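Local structure of transcriptional regulator, TetR family (Agrobacterium tumefaciens, 2G7S) at residues S8-I13 and H47-K52; L20-G25 and F103-L108; D54-L59 and E118-E123; S130-L135 and N157-M162. The protein probably binds DNA as a dimer and represses transcription, with a regulatory domain likely to respond to a small molecule, as in other TetR-family regulators. All blocks are in the same frame, centred on the assembly; numbering follows the deposited sequence. Where two conformers were deposited one is given.

Contact 1 (S8-I13 and H47-K52); sequences SKADDI and HHFPSK
The helical bond from Ile13 N to Lys9 O, 2.9 Å long, belongs to the turn on which Lys9, Ala10 and Ile13 receive the rings of His48 and Phe49. In the conformer described, the His48 imidazole lies against the helix backbone: Ala10 N stands 3.7 Å above one ring face, displaced toward the rim. The two ring nitrogens rest on aliphatic carbon, His48 NE2 at 3.5 Å from Lys9 CB and His48 ND1 equally near Ala10 CB. Ile13 carries both rings through separate branches. Its CD1 reaches His48 CD2 at 3.7 Å, while CG2, placed opposite the backbone N by a chi1 of -67° for CG1, meets Phe49 CE2 at 3.7 Å. Phe49 CZ points at Ala10 O from 4.1 Å, so the carbonyl oxygen sits by the ring edge. This is van der Waals packing, with Phe49 and Ile13 buried and His48 partly exposed. Phe49 leaves helical geometry just after helix 42-48, whose place after helix 31-38 is consistent with the recognition helix of a helix-turn-helix. Helix 6-24 thus packs against the residues at the end of helix 42-48, and Leu55 of helix 52-77 closes over both Ile13 and Phe49.

Contact 2 (L20-G25 and F103-L108); sequences LIIRGG and FCVCAL
The backbones come nearest at Ile22 and Val105, whose CA atoms are 5.7 Å apart, and stay close at Gly25 and Leu108, where Gly25 leaves helical geometry with a positive phi of 83°. Ile22 supplies the first group of contacts. Its CG1, beside the backbone N at chi1 -69°, approaches Val105 CG2 to 3.5 Å, and the two side chains cross at about a right angle. The other branch, Ile22 CG2, lies 3.6 Å from Phe103 O and 3.9 Å from Phe103 CB. Leu108 forms the second group by spreading its methyls over the last carbonyls of segment 20-25. Leu108 CD1 is pressed to 3.2 Å from Ile22 O, a tight fit, and lies 3.6 Å from Ile21 O; Leu108 CD2 rests 3.7 Å from Gly25 N, on the stretch where glycine leaves the backbone bare. Leu108 also packs on Ser111 of the second subunit. The segments thus meet through branched aliphatic groups and backbone carbonyls, so the cohesion of the contact comes from close apolar fit. The carbonyls that the Leu108 methyl covers have polar partners of their own, Gly25 N donating to Ile21 O and Arg173 to Ile22 O, and burying them under a methyl therefore leaves neither without a hydrogen bond.

Contact 3 (D54-L59 and E118-E123); sequences DLVCKL and ETVVLE
Cys57 lays its sulfur over the first turn of helix 118-144, overlapping Thr119 and Val120 together. Cys57 SG is 3.4 Å from Thr119 OG1 and 3.6 Å from Val120 N, and it also touches the Val120 side chain, 3.8 Å from CG2. A chi1 of -77° turns the sulfur opposite its own carbonyl carbon and out across the gap, where Thr119 OG1, held between its backbone N and carbonyl carbon, comes to meet it. Backbone amides near the start of a helix carry partial positive charge, which may polarise the sulfur slightly. Deeper in, Val56 CG1 meets Val120 CG1 at 3.9 Å, two methyls each anti to the backbone nitrogen of its residue, so that the contact passes from a partly polar margin to a buried aliphatic pair. Toward the later turn the fit is looser: Glu123 CG stays 4.2 Å from Cys57 O, and the acid, its chain bent at chi2, has a long, weak ion pair with Arg64. The two short segments run almost parallel, 7° apart with axes 9.0 Å from each other. Helix 52-77 is thereby sandwiched: Leu55 and Val56 reach helix 6-24 through Ala17 and Ile21 respectively, while Cys57 and Val56 join the start of helix 118-144, linking the DNA-binding part to the regulatory domain.

Contact 4 (S130-L135 and N157-M162); sequences SLSDWL and NAEIFM
Met162, deposited as selenomethionine, reaches across to helix 118-144. Its CB lies 3.9 Å from Leu135 CD1; its CG, extended opposite the backbone N, is 3.9 Å from Leu131 CD2; its SE touches the same Leu131 CD2 at 3.7 Å; and a bend at chi3 of 69° brings its CE to 4.0 Å from Ser132 CB. Leu135 works on two other residues: its CB meets Ala158 CB at 3.8 Å, the small alanine letting the helices come close, and in the conformer given for Phe161 its CD2 approaches Phe161 CD2 obliquely at 3.6 Å, while its CD1 lies in plane at the ring edge. The one polar link is a short bond from Ser132 OG to Glu159 OE2, 2.7 Å, met on the anti side and 34° out of the carboxylate plane. Arg155 donates to the same Ser132 OG, so the hydroxyl stands between a cation and an anion, which probably strengthens its bond to the carboxylate. The other oxygen, Glu159 OE1, accepts from His175 of the second subunit. The segments cross steeply, at 121°, joining helix 118-144 to helix 154-173. Helix 81-98 packs on the leucine and phenylalanine side through Tyr88 and Leu85, and Met188 of helix 180-192 lies against Phe161.

How the contacts relate
Contacts 2 and 4 are buried and both touch the second subunit, whereas contacts 1 and 3 are partly exposed. Contacts 1 and 2 share helix 6-24, and contacts 3 and 4 share helix 118-144; contacts 1 and 4 lie on opposite sides of the chain's centre, about 32 Å apart between centres. Contact 3 packs directly on contacts 1 and 2, its helix 52-77 meeting the first through Leu55 and the second through Val56 and Leu59; with contact 4 it has helix 118-144 in common but no touch. Aromatic rings dominate contact 1, aliphatic branches contact 2, and a thiol contact 3, while a charged hydrogen bond crosses in contact 4 alone.

Contact 1 (S8-I13 and H47-K52)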
loop_
_atom_site.group_PDB
_atom_site.type_symbol
_atom_site.label_atom_id
_atom_site.label_comp_id
_atom_site.label_asym_id
_atom_site.label_seq_id
_atom_site.Cartn_x
_atom_site.Cartn_y
_atom_site.Cartn_z
ATOM N N SER A 8 -12.592 11.698 -28.280
ATOM C CA SER A 8 -11.225 12.089 -28.003
ATOM C C SER A 8 -11.159 12.884 -26.726
ATOM O O SER A 8 -10.195 12.762 -25.985
ATOM C CB SER A 8 -10.588 12.859 -29.178
ATOM O OG SER A 8 -11.066 14.206 -29.229
ATOM N N LYS A 9 -12.180 13.670 -26.437
ATOM C CA LYS A 9 -12.197 14.491 -25.220
ATOM C C LYS A 9 -12.395 13.534 -24.042
ATOM O O LYS A 9 -11.731 13.679 -23.010
ATOM C CB LYS A 9 -13.304 15.531 -25.326
ATOM C CG LYS A 9 -12.897 16.709 -26.250
ATOM C CD LYS A 9 -11.455 17.300 -25.953
ATOM C CE LYS A 9 -11.053 18.470 -26.900
ATOM N NZ LYS A 9 -9.659 19.024 -26.731
ATOM N N ALA A 10 -13.279 12.535 -24.197
ATOM C CA ALA A 10 -13.487 11.546 -23.115
ATOM C C ALA A 10 -12.160 10.806 -22.840
ATOM O O ALA A 10 -11.748 10.599 -21.658
ATOM C CB ALA A 10 -14.617 10.567 -23.466
ATOM N N ASP A 11 -11.475 10.393 -23.895
ATOM C CA ASP A 11 -10.158 9.718 -23.722
ATOM C C ASP A 11 -9.165 10.654 -23.041
ATOM O O ASP A 11 -8.413 10.185 -22.147
ATOM C CB ASP A 11 -9.550 9.310 -25.054
ATOM C CG ASP A 11 -10.322 8.175 -25.748
ATOM O OD1 ASP A 11 -11.073 7.448 -25.063
ATOM O OD2 ASP A 11 -10.119 8.029 -26.999
ATOM N N ASP A 12 -9.143 11.934 -23.415
ATOM C CA ASP A 12 -8.210 12.825 -22.777
ATOM C C ASP A 12 -8.491 12.963 -21.278
ATOM O O ASP A 12 -7.559 13.056 -20.473
ATOM C CB ASP A 12 -8.269 14.216 -23.403
ATOM C CG ASP A 12 -7.689 14.281 -24.765
ATOM O OD1 ASP A 12 -7.062 13.304 -25.226
ATOM O OD2 ASP A 12 -7.936 15.360 -25.367
ATOM N N ILE A 13 -9.769 13.054 -20.926
ATOM C CA ILE A 13 -10.158 13.165 -19.501
ATOM C C ILE A 13 -9.725 11.919 -18.773
ATOM O O ILE A 13 -9.125 12.025 -17.675
ATOM C CB ILE A 13 -11.661 13.369 -19.336
ATOM C CG1 ILE A 13 -12.053 14.752 -19.903
ATOM C CG2 ILE A 13 -12.103 13.175 -17.894
ATOM C CD1 ILE A 13 -13.589 14.843 -20.283
ATOM N N HIS A 47 -20.532 16.433 -19.064
ATOM C CA HIS A 47 -21.246 15.822 -20.206
ATOM C C HIS A 47 -20.700 14.401 -20.441
ATOM O O HIS A 47 -21.443 13.433 -20.725
ATOM C CB HIS A 47 -21.079 16.680 -21.479
ATOM C CG HIS A 47 -21.689 18.057 -21.393
ATOM N ND1 HIS A 47 -21.072 19.176 -21.914
ATOM C CD2 HIS A 47 -22.875 18.488 -20.895
ATOM C CE1 HIS A 47 -21.824 20.243 -21.706
ATOM N NE2 HIS A 47 -22.937 19.851 -21.105
ATOM N N HIS A 48 -19.379 14.257 -20.294
ATOM C CA HIS A 48 -18.734 12.968 -20.555
ATOM C C HIS A 48 -18.913 11.922 -19.434
ATOM O O HIS A 48 -18.972 10.731 -19.710
ATOM C CB HIS A 48 -17.233 13.203 -20.799
ATOM C CG HIS A 48 -16.942 13.823 -22.118
ATOM N ND1 HIS A 48 -17.046 13.126 -23.302
ATOM C CD2 HIS A 48 -16.589 15.087 -22.446
ATOM C CE1 HIS A 48 -16.756 13.939 -24.308
ATOM N NE2 HIS A 48 -16.483 15.136 -23.814
ATOM N N PHE A 49 -18.929 12.408 -18.187
ATOM C CA PHE A 49 -19.011 11.552 -17.004
ATOM C C PHE A 49 -19.974 12.199 -16.027
ATOM O O PHE A 49 -19.631 13.279 -15.524
ATOM C CB PHE A 49 -17.621 11.418 -16.363
ATOM C CG PHE A 49 -16.649 10.798 -17.318
ATOM C CD1 PHE A 49 -16.617 9.424 -17.512
ATOM C CD2 PHE A 49 -15.778 11.604 -18.067
ATOM C CE1 PHE A 49 -15.775 8.863 -18.479
ATOM C CE2 PHE A 49 -14.929 11.030 -19.037
ATOM C CZ PHE A 49 -14.926 9.698 -19.204
ATOM N N PRO A 50 -21.118 11.531 -15.742
ATOM C CA PRO A 50 -22.142 12.183 -14.875
ATOM C C PRO A 50 -21.746 12.329 -13.429
ATOM O O PRO A 50 -22.470 13.031 -12.715
ATOM C CB PRO A 50 -23.301 11.246 -14.946
ATOM C CG PRO A 50 -22.773 9.933 -15.286
ATOM C CD PRO A 50 -21.574 10.202 -16.207
ATOM N N SER A 51 -20.639 11.731 -12.975
ATOM C CA SER A 51 -20.163 11.977 -11.643
ATOM C C SER A 51 -18.715 11.569 -11.624
ATOM O O SER A 51 -18.258 10.798 -12.500
ATOM C CB SER A 51 -20.906 11.098 -10.657
ATOM O OG SER A 51 -20.600 9.721 -10.906
ATOM N N LYS A 52 -18.009 12.002 -10.586
ATOM C CA LYS A 52 -16.624 11.591 -10.411
ATOM C C LYS A 52 -16.525 10.095 -10.142
ATOM O O LYS A 52 -15.574 9.429 -10.638
ATOM C CB LYS A 52 -16.011 12.409 -9.269
ATOM C CG LYS A 52 -14.558 12.029 -9.028
ATOM C CD LYS A 52 -14.027 12.934 -7.882
ATOM C CE LYS A 52 -12.569 12.631 -7.653
ATOM N NZ LYS A 52 -12.001 13.538 -6.542
#

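Contact 2 (L20-G25 and F103-L108)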
loop_
_atom_site.group_PDB
_atom_site.type_symbol
_atom_site.label_atom_id
_atom_site.label_comp_id
_atom_site.label_asym_id
_atom_site.label_seq_id
_atom_site.Cartn_x
_atom_site.Cartn_y
_atom_site.Cartn_z
ATOM N N LEU A 20 -3.326 11.585 -12.661
ATOM C CA LEU A 20 -3.509 12.283 -11.376
ATOM C C LEU A 20 -3.776 11.288 -10.232
ATOM O O LEU A 20 -3.306 11.473 -9.111
ATOM C CB LEU A 20 -4.655 13.349 -11.423
ATOM C CG LEU A 20 -4.430 14.440 -12.528
ATOM C CD1 LEU A 20 -5.642 15.348 -12.515
ATOM C CD2 LEU A 20 -3.123 15.212 -12.205
ATOM N N ILE A 21 -4.603 10.260 -10.502
ATOM C CA ILE A 21 -4.968 9.345 -9.453
ATOM C C ILE A 21 -3.742 8.523 -8.976
ATOM O O ILE A 21 -3.665 8.141 -7.770
ATOM C CB ILE A 21 -6.150 8.478 -9.880
ATOM C CG1 ILE A 21 -7.122 8.213 -8.784
ATOM C CG2 ILE A 21 -5.734 7.387 -10.816
ATOM C CD1 ILE A 21 -8.472 7.624 -9.236
ATOM N N ILE A 22 -2.795 8.259 -9.888
ATOM C CA ILE A 22 -1.589 7.548 -9.484
ATOM C C ILE A 22 -0.691 8.366 -8.572
ATOM O O ILE A 22 0.145 7.812 -7.813
ATOM C CB ILE A 22 -0.899 6.989 -10.770
ATOM C CG1 ILE A 22 -1.750 5.885 -11.354
ATOM C CG2 ILE A 22 0.500 6.444 -10.455
ATOM C CD1 ILE A 22 -1.318 5.577 -12.800
ATOM N N ARG A 23 -0.845 9.685 -8.590
ATOM C CA ARG A 23 -0.074 10.500 -7.666
ATOM C C ARG A 23 -0.584 10.491 -6.242
ATOM O O ARG A 23 0.185 10.597 -5.289
ATOM C CB ARG A 23 0.019 11.947 -8.150
ATOM C CG ARG A 23 0.926 12.104 -9.391
ATOM C CD ARG A 23 0.506 13.278 -10.221
ATOM N NE ARG A 23 0.161 14.505 -9.502
ATOM C CZ ARG A 23 -1.094 14.915 -9.311
ATOM N NH1 ARG A 23 -2.078 14.150 -9.701
ATOM N NH2 ARG A 23 -1.368 16.072 -8.726
ATOM N N GLY A 24 -1.907 10.459 -6.081
ATOM C CA GLY A 24 -2.472 10.673 -4.733
ATOM C C GLY A 24 -3.806 10.057 -4.441
ATOM O O GLY A 24 -4.338 10.436 -3.413
ATOM N N GLY A 25 -4.357 9.208 -5.316
ATOM C CA GLY A 25 -5.617 8.564 -5.053
ATOM C C GLY A 25 -6.849 9.410 -5.379
ATOM O O GLY A 25 -6.792 10.525 -5.934
ATOM N N PHE A 103 2.952 3.424 -10.034
ATOM C CA PHE A 103 2.173 2.770 -8.975
ATOM C C PHE A 103 0.936 2.186 -9.660
ATOM O O PHE A 103 0.406 2.809 -10.604
ATOM C CB PHE A 103 1.766 3.767 -7.885
ATOM C CG PHE A 103 1.749 3.180 -6.463
ATOM C CD1 PHE A 103 2.787 3.388 -5.592
ATOM C CD2 PHE A 103 0.662 2.465 -6.019
ATOM C CE1 PHE A 103 2.780 2.899 -4.298
ATOM C CE2 PHE A 103 0.626 1.995 -4.713
ATOM C CZ PHE A 103 1.677 2.179 -3.875
ATOM N N CYS A 104 0.453 1.064 -9.178
ATOM C CA CYS A 104 -0.777 0.469 -9.688
ATOM C C CYS A 104 -1.989 1.313 -9.192
ATOM O O CYS A 104 -2.119 1.582 -8.002
ATOM C CB CYS A 104 -0.836 -0.953 -9.149
ATOM S SG CYS A 104 -2.493 -1.718 -9.474
ATOM N N VAL A 105 -2.865 1.723 -10.118
ATOM C CA VAL A 105 -4.069 2.474 -9.760
ATOM C C VAL A 105 -4.873 1.733 -8.721
ATOM O O VAL A 105 -5.420 2.347 -7.791
ATOM C CB VAL A 105 -4.920 2.582 -11.085
ATOM C CG1 VAL A 105 -6.355 3.050 -10.771
ATOM C CG2 VAL A 105 -4.250 3.490 -12.123
ATOM N N CYS A 106 -4.998 0.403 -8.905
ATOM C CA CYS A 106 -5.895 -0.348 -8.013
ATOM C C CYS A 106 -5.224 -0.548 -6.654
ATOM O O CYS A 106 -5.895 -0.484 -5.621
ATOM C CB CYS A 106 -6.282 -1.679 -8.596
ATOM S SG CYS A 106 -7.439 -1.412 -9.984
ATOM N N ALA A 107 -3.901 -0.777 -6.618
ATOM C CA ALA A 107 -3.269 -0.920 -5.330
ATOM C C ALA A 107 -3.407 0.393 -4.527
ATOM O O ALA A 107 -3.556 0.389 -3.292
ATOM C CB ALA A 107 -1.776 -1.319 -5.519
ATOM N N LEU A 108 -3.257 1.533 -5.214
ATOM C CA LEU A 108 -3.346 2.802 -4.527
ATOM C C LEU A 108 -4.769 2.989 -3.995
ATOM O O LEU A 108 -4.980 3.378 -2.842
ATOM C CB LEU A 108 -2.872 3.991 -5.472
ATOM C CG LEU A 108 -2.252 5.230 -4.719
ATOM C CD1 LEU A 108 -1.554 6.154 -5.708
ATOM C CD2 LEU A 108 -3.138 6.004 -3.801
#

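Contact 3 (D54-L59 and E118-E123)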
loop_
_atom_site.group_PDB
_atom_site.type_symbol
_atom_site.label_atom_id
_atom_site.label_comp_id
_atom_site.label_asym_id
_atom_site.label_seq_id
_atom_site.Cartn_x
_atom_site.Cartn_y
_atom_site.Cartn_z
ATOM N N ASP A 54 -18.393 7.825 -11.451
ATOM C CA ASP A 54 -18.444 7.165 -12.728
ATOM C C ASP A 54 -17.142 7.335 -13.546
ATOM O O ASP A 54 -16.658 6.368 -14.178
ATOM C CB ASP A 54 -19.585 7.758 -13.524
ATOM C CG ASP A 54 -19.690 7.118 -14.922
ATOM O OD1 ASP A 54 -20.074 5.919 -14.960
ATOM O OD2 ASP A 54 -19.411 7.829 -15.895
ATOM N N LEU A 55 -16.560 8.534 -13.505
ATOM C CA LEU A 55 -15.293 8.736 -14.202
ATOM C C LEU A 55 -14.247 7.738 -13.689
ATOM O O LEU A 55 -13.526 7.074 -14.475
ATOM C CB LEU A 55 -14.875 10.183 -13.905
ATOM C CG LEU A 55 -13.717 10.690 -14.719
ATOM C CD1 LEU A 55 -13.722 12.293 -14.678
ATOM C CD2 LEU A 55 -12.510 10.195 -14.137
ATOM N N VAL A 56 -14.174 7.620 -12.364
ATOM C CA VAL A 56 -13.132 6.718 -11.812
ATOM C C VAL A 56 -13.487 5.229 -12.061
ATOM O O VAL A 56 -12.558 4.429 -12.344
ATOM C CB VAL A 56 -12.918 7.051 -10.333
ATOM C CG1 VAL A 56 -11.930 6.037 -9.699
ATOM C CG2 VAL A 56 -12.359 8.497 -10.236
ATOM N N CYS A 57 -14.767 4.857 -12.041
ATOM C CA CYS A 57 -15.047 3.469 -12.421
ATOM C C CYS A 57 -14.615 3.208 -13.843
ATOM O O CYS A 57 -14.079 2.123 -14.121
ATOM C CB CYS A 57 -16.550 3.200 -12.328
ATOM S SG CYS A 57 -17.159 2.964 -10.650
ATOM N N LYS A 58 -14.859 4.171 -14.746
ATOM C CA LYS A 58 -14.454 3.980 -16.148
ATOM C C LYS A 58 -12.933 3.902 -16.291
ATOM O O LYS A 58 -12.422 3.185 -17.150
ATOM C CB LYS A 58 -15.008 5.119 -16.998
ATOM C CG LYS A 58 -16.518 4.983 -17.110
ATOM C CD LYS A 58 -16.871 3.917 -18.130
ATOM C CE LYS A 58 -18.373 3.610 -18.097
ATOM N NZ LYS A 58 -19.148 4.794 -17.752
ATOM N N LEU A 59 -12.232 4.730 -15.529
ATOM C CA LEU A 59 -10.783 4.715 -15.571
ATOM C C LEU A 59 -10.271 3.385 -15.061
ATOM O O LEU A 59 -9.314 2.834 -15.659
ATOM C CB LEU A 59 -10.352 5.867 -14.612
ATOM C CG LEU A 59 -9.012 6.288 -14.136
ATOM C CD1 LEU A 59 -9.170 7.640 -13.395
ATOM C CD2 LEU A 59 -8.261 5.244 -13.394
ATOM N N GLU A 118 -18.901 2.924 -3.375
ATOM C CA GLU A 118 -19.011 1.467 -3.451
ATOM C C GLU A 118 -18.770 0.970 -4.887
ATOM O O GLU A 118 -18.208 -0.138 -5.074
ATOM C CB GLU A 118 -20.379 0.997 -3.051
ATOM C CG GLU A 118 -20.689 1.314 -1.595
ATOM C CD GLU A 118 -22.092 0.865 -1.166
ATOM O OE1 GLU A 118 -22.967 0.563 -2.004
ATOM O OE2 GLU A 118 -22.316 0.904 0.075
ATOM N N THR A 119 -19.216 1.730 -5.899
ATOM C CA THR A 119 -19.028 1.232 -7.271
ATOM C C THR A 119 -17.540 1.164 -7.650
ATOM O O THR A 119 -17.104 0.220 -8.376
ATOM C CB THR A 119 -19.740 2.097 -8.290
ATOM O OG1 THR A 119 -19.345 3.452 -8.054
ATOM C CG2 THR A 119 -21.312 1.970 -8.093
ATOM N N VAL A 120 -16.747 2.109 -7.142
ATOM C CA VAL A 120 -15.295 2.069 -7.362
ATOM C C VAL A 120 -14.669 0.907 -6.620
ATOM O O VAL A 120 -13.776 0.225 -7.174
ATOM C CB VAL A 120 -14.660 3.435 -6.948
ATOM C CG1 VAL A 120 -13.124 3.375 -7.133
ATOM C CG2 VAL A 120 -15.269 4.546 -7.806
ATOM N N VAL A 121 -15.132 0.696 -5.388
ATOM C CA VAL A 121 -14.586 -0.431 -4.599
ATOM C C VAL A 121 -14.769 -1.762 -5.340
ATOM O O VAL A 121 -13.883 -2.613 -5.347
ATOM C CB VAL A 121 -15.246 -0.481 -3.208
ATOM C CG1 VAL A 121 -14.793 -1.735 -2.399
ATOM C CG2 VAL A 121 -14.906 0.816 -2.469
ATOM N N LEU A 122 -15.930 -1.922 -6.019
ATOM C CA LEU A 122 -16.165 -3.171 -6.752
ATOM C C LEU A 122 -15.059 -3.356 -7.804
ATOM O O LEU A 122 -14.553 -4.487 -7.977
ATOM C CB LEU A 122 -17.553 -3.132 -7.455
ATOM C CG LEU A 122 -18.743 -3.171 -6.554
ATOM C CD1 LEU A 122 -20.026 -2.997 -7.492
ATOM C CD2 LEU A 122 -18.808 -4.504 -5.816
ATOM N N GLU A 123 -14.744 -2.292 -8.552
ATOM C CA GLU A 123 -13.730 -2.410 -9.603
ATOM C C GLU A 123 -12.335 -2.713 -9.022
ATOM O O GLU A 123 -11.575 -3.559 -9.552
ATOM C CB GLU A 123 -13.659 -1.109 -10.411
ATOM C CG GLU A 123 -14.887 -0.869 -11.316
ATOM C CD GLU A 123 -14.901 -1.728 -12.572
ATOM O OE1 GLU A 123 -13.833 -2.208 -12.976
ATOM O OE2 GLU A 123 -16.007 -1.877 -13.158
#

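Contact 4 (S130-L135 and N157-M162)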
loop_
_atom_site.group_PDB
_atom_site.type_symbol
_atom_site.label_atom_id
_atom_site.label_comp_id
_atom_site.label_asym_id
_atom_site.label_seq_id
_atom_site.Cartn_x
_atom_site.Cartn_y
_atom_site.Cartn_z
ATOM N N SER A 130 -8.608 -10.837 -9.634
ATOM C CA SER A 130 -8.162 -11.266 -10.960
ATOM C C SER A 130 -6.619 -11.448 -11.062
ATOM O O SER A 130 -6.156 -12.443 -11.594
ATOM C CB SER A 130 -8.684 -10.269 -11.996
ATOM O OG SER A 130 -8.070 -10.454 -13.243
ATOM N N LEU A 131 -5.842 -10.475 -10.569
ATOM C CA LEU A 131 -4.399 -10.628 -10.498
ATOM C C LEU A 131 -4.035 -11.840 -9.650
ATOM O O LEU A 131 -3.155 -12.623 -10.047
ATOM C CB LEU A 131 -3.782 -9.330 -9.940
ATOM C CG LEU A 131 -2.255 -9.414 -9.713
ATOM C CD1 LEU A 131 -1.483 -9.723 -10.997
ATOM C CD2 LEU A 131 -1.772 -8.076 -9.184
ATOM N N SER A 132 -4.699 -12.039 -8.513
ATOM C CA SER A 132 -4.428 -13.231 -7.701
ATOM C C SER A 132 -4.730 -14.497 -8.515
ATOM O O SER A 132 -3.956 -15.479 -8.472
ATOM C CB SER A 132 -5.300 -13.203 -6.440
ATOM O OG SER A 132 -4.979 -14.370 -5.676
ATOM N N ASP A 133 -5.827 -14.508 -9.290
ATOM C CA ASP A 133 -6.151 -15.672 -10.085
ATOM C C ASP A 133 -5.033 -15.933 -11.106
ATOM O O ASP A 133 -4.733 -17.130 -11.388
ATOM C CB ASP A 133 -7.478 -15.461 -10.828
ATOM C CG ASP A 133 -8.714 -15.522 -9.936
ATOM O OD1 ASP A 133 -8.617 -15.851 -8.738
ATOM O OD2 ASP A 133 -9.793 -15.218 -10.508
ATOM N N TRP A 134 -4.587 -14.875 -11.777
ATOM C CA TRP A 134 -3.525 -15.069 -12.782
ATOM C C TRP A 134 -2.270 -15.621 -12.156
ATOM O O TRP A 134 -1.675 -16.594 -12.666
ATOM C CB TRP A 134 -3.227 -13.734 -13.524
ATOM C CG TRP A 134 -2.181 -13.918 -14.600
ATOM C CD1 TRP A 134 -2.417 -14.489 -15.837
ATOM C CD2 TRP A 134 -0.781 -13.571 -14.577
ATOM N NE1 TRP A 134 -1.244 -14.541 -16.556
ATOM C CE2 TRP A 134 -0.230 -13.977 -15.813
ATOM C CE3 TRP A 134 0.054 -12.972 -13.652
ATOM C CZ2 TRP A 134 1.115 -13.756 -16.150
ATOM C CZ3 TRP A 134 1.417 -12.760 -14.008
ATOM C CH2 TRP A 134 1.912 -13.189 -15.230
ATOM N N LEU A 135 -1.808 -14.994 -11.091
ATOM C CA LEU A 135 -0.575 -15.476 -10.434
ATOM C C LEU A 135 -0.761 -16.932 -9.960
ATOM O O LEU A 135 0.178 -17.729 -10.006
ATOM C CB LEU A 135 -0.262 -14.560 -9.215
ATOM C CG LEU A 135 0.176 -13.152 -9.602
ATOM C CD1 LEU A 135 0.138 -12.306 -8.337
ATOM C CD2 LEU A 135 1.618 -13.157 -10.204
ATOM N N ASN A 157 0.614 -18.809 -2.180
ATOM C CA ASN A 157 1.824 -18.158 -2.699
ATOM C C ASN A 157 1.498 -16.979 -3.612
ATOM O O ASN A 157 2.259 -15.990 -3.624
ATOM C CB ASN A 157 2.697 -19.175 -3.403
ATOM C CG ASN A 157 3.516 -19.972 -2.387
ATOM O OD1 ASN A 157 4.592 -19.540 -1.982
ATOM N ND2 ASN A 157 2.970 -21.125 -1.947
ATOM N N ALA A 158 0.443 -17.091 -4.398
ATOM C CA ALA A 158 0.016 -15.943 -5.227
ATOM C C ALA A 158 -0.341 -14.734 -4.351
ATOM O O ALA A 158 -0.027 -13.590 -4.679
ATOM C CB ALA A 158 -1.240 -16.339 -6.036
ATOM N N GLU A 159 -1.071 -14.984 -3.265
ATOM C CA GLU A 159 -1.441 -13.906 -2.375
ATOM C C GLU A 159 -0.223 -13.269 -1.729
ATOM O O GLU A 159 -0.163 -12.015 -1.591
ATOM C CB GLU A 159 -2.424 -14.420 -1.316
ATOM C CG GLU A 159 -3.820 -14.741 -1.836
ATOM C CD GLU A 159 -4.619 -13.481 -2.175
ATOM O OE1 GLU A 159 -4.513 -12.479 -1.412
ATOM O OE2 GLU A 159 -5.387 -13.563 -3.136
ATOM N N ILE A 160 0.794 -14.088 -1.372
ATOM C CA ILE A 160 2.057 -13.507 -0.853
ATOM C C ILE A 160 2.748 -12.719 -1.951
ATOM O O ILE A 160 3.255 -11.600 -1.698
ATOM C CB ILE A 160 2.924 -14.638 -0.287
ATOM C CG1 ILE A 160 2.296 -15.203 1.017
ATOM C CG2 ILE A 160 4.370 -14.171 -0.057
ATOM C CD1 ILE A 160 2.764 -16.607 1.360
ATOM N N PHE A 161 2.852 -13.281 -3.141
ATOM C CA PHE A 161 3.607 -12.526 -4.157
ATOM C C PHE A 161 2.880 -11.216 -4.532
ATOM O O PHE A 161 3.529 -10.180 -4.786
ATOM C CB PHE A 161 3.796 -13.441 -5.362
ATOM C CG PHE A 161 4.621 -12.826 -6.452
ATOM C CD1 PHE A 161 5.997 -12.732 -6.304
ATOM C CD2 PHE A 161 4.024 -12.391 -7.642
ATOM C CE1 PHE A 161 6.768 -12.129 -7.320
ATOM C CE2 PHE A 161 4.786 -11.823 -8.663
ATOM C CZ PHE A 161 6.177 -11.725 -8.497
HETATM N N MSE A 162 1.555 -11.233 -4.614
HETATM C CA MSE A 162 0.844 -9.982 -4.932
HETATM C C MSE A 162 1.051 -8.979 -3.816
HETATM O O MSE A 162 1.301 -7.770 -4.088
HETATM C CB MSE A 162 -0.679 -10.302 -5.088
HETATM C CG MSE A 162 -1.452 -9.009 -5.424
HETATM SE SE MSE A 162 -3.260 -9.367 -6.033
HETATM C CE MSE A 162 -3.975 -10.018 -4.334
#